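Local coordinates for phosphopantetheine attachment site family protein (Acinetobacter baumannii, PDB 4HKG) that probably serves as a free-standing peptidyl carrier protein, carrying intermediates of a secondary metabolic pathway on a phosphopantetheine arm, at residues A[12-17]-A[73-78]; A[16-21]-A[38-43]. All coordinates share one frame; numbering follows the deposited sequence.

Contact 1: residues A[12-17]-A[73-78]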
loop_
_atom_site.group_PDB
_atom_site.type_symbol
_atom_site.label_atom_id
_atom_site.label_comp_id
_atom_site.label_asym_id
_atom_site.label_seq_id
_atom_site.Cartn_x
_atom_site.Cartn_y
_atom_site.Cartn_z
ATOM N N ALA A 12 7.505 1.173 -3.648
ATOM C CA ALA A 12 7.329 2.193 -4.684
ATOM C C ALA A 12 5.947 2.077 -5.343
ATOM O O ALA A 12 5.277 3.084 -5.599
ATOM C CB ALA A 12 8.426 2.090 -5.725
ATOM N N ILE A 13 5.510 0.851 -5.614
ATOM C CA ILE A 13 4.189 0.633 -6.208
ATOM C C ILE A 13 3.076 1.095 -5.265
ATOM O O ILE A 13 2.170 1.837 -5.673
ATOM C CB ILE A 13 4.013 -0.847 -6.651
ATOM C CG1 ILE A 13 4.897 -1.113 -7.873
ATOM C CG2 ILE A 13 2.531 -1.189 -6.888
ATOM C CD1 ILE A 13 4.782 -2.500 -8.449
ATOM N N ILE A 14 3.152 0.687 -4.002
ATOM C CA ILE A 14 2.132 1.055 -3.032
ATOM C C ILE A 14 2.101 2.566 -2.832
ATOM O O ILE A 14 1.029 3.164 -2.787
ATOM C CB ILE A 14 2.340 0.313 -1.700
ATOM C CG1 ILE A 14 2.121 -1.189 -1.884
ATOM C CG2 ILE A 14 1.372 0.827 -0.646
ATOM C CD1 ILE A 14 2.679 -2.030 -0.745
ATOM N N ARG A 15 3.265 3.190 -2.735
ATOM C CA ARG A 15 3.326 4.640 -2.584
ATOM C C ARG A 15 2.658 5.353 -3.756
ATOM O O ARG A 15 1.954 6.352 -3.571
ATOM C CB ARG A 15 4.782 5.081 -2.428
ATOM C CG ARG A 15 5.001 6.534 -2.052
ATOM C CD ARG A 15 6.509 6.792 -1.935
ATOM N NE ARG A 15 6.848 8.008 -1.204
ATOM C CZ ARG A 15 8.081 8.329 -0.838
ATOM N NH1 ARG A 15 9.086 7.510 -1.125
ATOM N NH2 ARG A 15 8.313 9.451 -0.176
ATOM N N THR A 16 2.869 4.830 -4.957
ATOM C CA THR A 16 2.243 5.385 -6.144
ATOM C C THR A 16 0.725 5.255 -6.075
ATOM O O THR A 16 -0.008 6.210 -6.358
ATOM C CB THR A 16 2.777 4.690 -7.418
ATOM O OG1 THR A 16 4.195 4.885 -7.508
ATOM C CG2 THR A 16 2.101 5.250 -8.663
ATOM N N LEU A 17 0.245 4.077 -5.695
ATOM C CA LEU A 17 -1.190 3.860 -5.561
ATOM C C LEU A 17 -1.806 4.790 -4.516
ATOM O O LEU A 17 -2.859 5.404 -4.755
ATOM C CB LEU A 17 -1.502 2.412 -5.179
ATOM C CG LEU A 17 -1.163 1.332 -6.202
ATOM C CD1 LEU A 17 -1.385 -0.037 -5.582
ATOM C CD2 LEU A 17 -2.006 1.493 -7.449
ATOM N N ALA A 73 5.217 -1.279 5.725
ATOM C CA ALA A 73 4.740 -2.484 6.409
ATOM C C ALA A 73 3.939 -3.348 5.435
ATOM O O ALA A 73 4.075 -4.582 5.417
ATOM C CB ALA A 73 3.908 -2.127 7.633
ATOM N N LEU A 74 3.122 -2.702 4.609
ATOM C CA LEU A 74 2.350 -3.435 3.615
ATOM C C LEU A 74 3.266 -4.043 2.551
ATOM O O LEU A 74 3.052 -5.175 2.117
ATOM C CB LEU A 74 1.278 -2.547 2.984
ATOM C CG LEU A 74 0.285 -3.242 2.047
ATOM C CD1 LEU A 74 -0.516 -4.331 2.765
ATOM C CD2 LEU A 74 -0.641 -2.203 1.436
ATOM N N ALA A 75 4.306 -3.314 2.152
ATOM C CA ALA A 75 5.289 -3.839 1.204
ATOM C C ALA A 75 5.976 -5.080 1.751
ATOM O O ALA A 75 6.165 -6.065 1.025
ATOM C CB ALA A 75 6.319 -2.782 0.860
ATOM N N GLU A 76 6.345 -5.033 3.032
ATOM C CA GLU A 76 6.959 -6.168 3.705
ATOM C C GLU A 76 6.036 -7.380 3.643
ATOM O O GLU A 76 6.480 -8.499 3.378
ATOM C CB GLU A 76 7.275 -5.806 5.162
ATOM C CG GLU A 76 7.889 -6.933 5.973
ATOM C CD GLU A 76 9.396 -6.946 5.906
ATOM O OE1 GLU A 76 9.976 -5.948 5.430
ATOM O OE2 GLU A 76 10.004 -7.948 6.340
ATOM N N TYR A 77 4.749 -7.154 3.890
ATOM C CA TYR A 77 3.760 -8.223 3.830
ATOM C C TYR A 77 3.683 -8.854 2.435
ATOM O O TYR A 77 3.683 -10.080 2.302
ATOM C CB TYR A 77 2.384 -7.723 4.282
ATOM C CG TYR A 77 1.305 -8.766 4.158
ATOM C CD1 TYR A 77 1.196 -9.784 5.088
ATOM C CD2 TYR A 77 0.404 -8.741 3.100
ATOM C CE1 TYR A 77 0.217 -10.747 4.980
ATOM C CE2 TYR A 77 -0.584 -9.704 2.982
ATOM C CZ TYR A 77 -0.668 -10.702 3.925
ATOM O OH TYR A 77 -1.639 -11.672 3.833
ATOM N N LEU A 78 3.641 -8.014 1.399
ATOM C CA LEU A 78 3.570 -8.522 0.032
ATOM C C LEU A 78 4.764 -9.393 -0.314
ATOM O O LEU A 78 4.605 -10.458 -0.911
ATOM C CB LEU A 78 3.454 -7.383 -0.983
ATOM C CG LEU A 78 2.157 -6.589 -0.936
ATOM C CD1 LEU A 78 2.142 -5.584 -2.064
ATOM C CD2 LEU A 78 0.949 -7.512 -1.027
#
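Ile-14 and Ala-75 mark the crossing of helix 7-22 with helix 71-82: their CA atoms are 7.2 Å apart, the axes of segments 12-17 and 73-78 approach to 9.7 Å, and the two N-to-C directions diverge by 131°, nearer antiparallel than parallel. Within segment 12-17, Ile-14 makes all the touches. It holds CG1 anti to its carbonyl carbon and keeps the chain extended beyond that (chi2 164°), a shape that sends CD1 straight out at the facing helix. That methyl lands low, on the backbone itself, with CD1 of Ile-14 3.6 Å from N of Ala-75. Side chains of three residues on that helix border it. CG of Leu-74 lies 3.9 Å from the same CD1 of Ile-14, the methyl of Ala-75 flanks it on the helix surface, and one turn beyond Leu-74 CD1 of Leu-78 meets CD1 of Ile-14 at 3.8 Å. The second branch, CG2 of Ile-14, reaches CD2 of Leu-74 more loosely, at 4.2 Å. Leu-74 packs in addition on Leu-52 of helix 42-56 and on Leu-64 and Leu-65 of helix 64-67. Trp-10, one turn before Ile-14 on helix 7-22, widens the same interface by packing on Ala-75 and Leu-78. With no side chain beyond CB at Ala-75, CD1 of Ile-14 sits over its N and CA. All four touching residues are buried near the centre of the chain, and no hydrogen bond or charge pair crosses between the segments. Cohesion therefore rests on close apolar packing in the core of the carrier-protein helical bundle, most of it carried by one methyl of Ile-14.

Contact 2: residues A[16-21]-A[38-43]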
loop_
_atom_site.group_PDB
_atom_site.type_symbol
_atom_site.label_atom_id
_atom_site.label_comp_id
_atom_site.label_asym_id
_atom_site.label_seq_id
_atom_site.Cartn_x
_atom_site.Cartn_y
_atom_site.Cartn_z
ATOM N N THR A 16 2.869 4.830 -4.957
ATOM C CA THR A 16 2.243 5.385 -6.144
ATOM C C THR A 16 0.725 5.255 -6.075
ATOM O O THR A 16 -0.008 6.210 -6.358
ATOM C CB THR A 16 2.777 4.690 -7.418
ATOM O OG1 THR A 16 4.195 4.885 -7.508
ATOM C CG2 THR A 16 2.101 5.250 -8.663
ATOM N N LEU A 17 0.245 4.077 -5.695
ATOM C CA LEU A 17 -1.190 3.860 -5.561
ATOM C C LEU A 17 -1.806 4.790 -4.516
ATOM O O LEU A 17 -2.859 5.404 -4.755
ATOM C CB LEU A 17 -1.502 2.412 -5.179
ATOM C CG LEU A 17 -1.163 1.332 -6.202
ATOM C CD1 LEU A 17 -1.385 -0.037 -5.582
ATOM C CD2 LEU A 17 -2.006 1.493 -7.449
ATOM N N VAL A 18 -1.170 4.883 -3.355
ATOM C CA VAL A 18 -1.681 5.713 -2.277
ATOM C C VAL A 18 -1.702 7.185 -2.687
ATOM O O VAL A 18 -2.706 7.876 -2.494
ATOM C CB VAL A 18 -0.866 5.480 -0.983
ATOM C CG1 VAL A 18 -1.182 6.533 0.061
ATOM C CG2 VAL A 18 -1.115 4.069 -0.447
ATOM N N ALA A 19 -0.611 7.667 -3.271
ATOM C CA ALA A 19 -0.519 9.062 -3.690
ATOM C C ALA A 19 -1.583 9.404 -4.732
ATOM O O ALA A 19 -2.198 10.472 -4.673
ATOM C CB ALA A 19 0.871 9.365 -4.220
ATOM N N LYS A 20 -1.808 8.505 -5.684
ATOM C CA LYS A 20 -2.820 8.734 -6.706
ATOM C C LYS A 20 -4.214 8.831 -6.084
ATOM O O LYS A 20 -5.017 9.685 -6.479
ATOM C CB LYS A 20 -2.765 7.637 -7.772
ATOM C CG LYS A 20 -1.581 7.751 -8.744
ATOM C CD LYS A 20 -1.905 8.612 -9.962
ATOM C CE LYS A 20 -0.722 8.681 -10.928
ATOM N NZ LYS A 20 -1.151 9.144 -12.281
ATOM N N GLU A 21 -4.508 7.968 -5.115
ATOM C CA GLU A 21 -5.796 8.011 -4.433
ATOM C C GLU A 21 -5.951 9.267 -3.575
ATOM O O GLU A 21 -7.039 9.841 -3.491
ATOM C CB GLU A 21 -5.981 6.770 -3.567
ATOM C CG GLU A 21 -6.507 5.579 -4.329
ATOM C CD GLU A 21 -7.941 5.797 -4.761
ATOM O OE1 GLU A 21 -8.202 6.098 -5.946
ATOM O OE2 GLU A 21 -8.834 5.672 -3.898
ATOM N N TYR A 38 -2.361 10.495 7.559
ATOM C CA TYR A 38 -2.471 11.424 6.432
ATOM C C TYR A 38 -3.790 11.281 5.671
ATOM O O TYR A 38 -3.887 11.626 4.488
ATOM C CB TYR A 38 -1.253 11.412 5.500
ATOM C CG TYR A 38 -0.790 10.071 4.959
ATOM C CD1 TYR A 38 -1.281 9.568 3.764
ATOM C CD2 TYR A 38 0.190 9.341 5.616
ATOM C CE1 TYR A 38 -0.830 8.358 3.255
ATOM C CE2 TYR A 38 0.648 8.129 5.116
ATOM C CZ TYR A 38 0.134 7.646 3.935
ATOM O OH TYR A 38 0.581 6.463 3.410
ATOM N N GLY A 39 -4.803 10.780 6.365
ATOM C CA GLY A 39 -6.171 10.905 5.893
ATOM C C GLY A 39 -6.728 9.740 5.102
ATOM O O GLY A 39 -7.865 9.812 4.638
ATOM N N LEU A 40 -5.957 8.674 4.941
ATOM C CA LEU A 40 -6.419 7.545 4.156
ATOM C C LEU A 40 -7.628 6.892 4.826
ATOM O O LEU A 40 -7.618 6.663 6.035
ATOM C CB LEU A 40 -5.280 6.551 3.967
ATOM C CG LEU A 40 -5.530 5.411 2.985
ATOM C CD1 LEU A 40 -4.266 5.080 2.191
ATOM C CD2 LEU A 40 -6.048 4.175 3.694
ATOM N N ASP A 41 -8.664 6.602 4.040
ATOM C CA ASP A 41 -9.922 6.067 4.564
ATOM C C ASP A 41 -10.258 4.704 3.955
ATOM O O ASP A 41 -9.458 4.122 3.210
ATOM C CB ASP A 41 -11.075 7.071 4.396
ATOM C CG ASP A 41 -11.445 7.334 2.940
ATOM O OD1 ASP A 41 -10.931 6.658 2.031
ATOM O OD2 ASP A 41 -12.275 8.238 2.704
ATOM N N SER A 42 -11.438 4.187 4.288
ATOM C CA SER A 42 -11.808 2.832 3.898
ATOM C C SER A 42 -12.007 2.685 2.397
ATOM O O SER A 42 -11.664 1.648 1.826
ATOM C CB SER A 42 -13.066 2.381 4.647
ATOM O OG SER A 42 -12.825 2.349 6.049
ATOM N N ILE A 43 -12.585 3.703 1.762
ATOM C CA ILE A 43 -12.744 3.698 0.313
ATOM C C ILE A 43 -11.380 3.590 -0.362
ATOM O O ILE A 43 -11.187 2.792 -1.286
ATOM C CB ILE A 43 -13.506 4.955 -0.169
ATOM C CG1 ILE A 43 -14.978 4.857 0.233
ATOM C CG2 ILE A 43 -13.379 5.138 -1.676
ATOM C CD1 ILE A 43 -15.799 6.078 -0.127
#
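Val-18 meets both Tyr-38 and Leu-40 with the same methyl. Its CG1 sits at the edge of the Tyr-38 ring, in the ring plane, 3.7 Å from CE1 of Tyr-38 and 3.8 Å from OH of Tyr-38, so the methyl abuts the phenol rim and not its face. CD1 of Leu-40 closes on CG1 of Val-18 at 4.0 Å. Rotation of Val-18 accounts for this double use: CG1 is anti to the backbone N (chi1 168°) and faces the incoming loop. The tyrosine side chain runs across the valine at about a right angle; a first torsion of 52° sets CG between the backbone N and the carbonyl carbon, and the ring leans out from there to Val-18. Behind these touches, Gly-39 turns the chain at a positive phi of 95°, between the two residues that reach Val-18. Tyr-38 packs further on Ile-29 and Gln-33, and Leu-40 on Phe-35, all in the loop region leading here. Next, Asp-41 N-caps helix 42-56, its OD1 accepting from N of Val-44. The run Gly-Leu-Asp-Ser at 39-42 matches the carrier-protein signature whose serine takes the phosphopantetheine arm, consistent with that role for Ser-42. The contact thus seats the final residues of the long loop against the C-terminal half of helix 7-22, just before helix 42-56 begins, while Glu-21 lies against Val-44 and Ser-47 of that helix.

In the fold
From the N terminus the chain enters helix 7-22, which supplies one side of both contacts. It then runs through the long loop and returns at 38-43, where contact 2 closes a span with 16 residues between its segments. Helix 42-56 and helix 64-67 follow before helix 71-82 comes back to 12-17, and contact 1 closes the much larger span. Measured by the touching residues, Val-18 to Tyr-38 and Leu-40 lies within Ile-14 to Leu-74, Ala-75 and Leu-78, although the two ranges share Thr-16 and Leu-17. The contact centres are about 12 Å apart: one joins helix 7-22 to the last helix in the core, the other to the approach to helix 42-56.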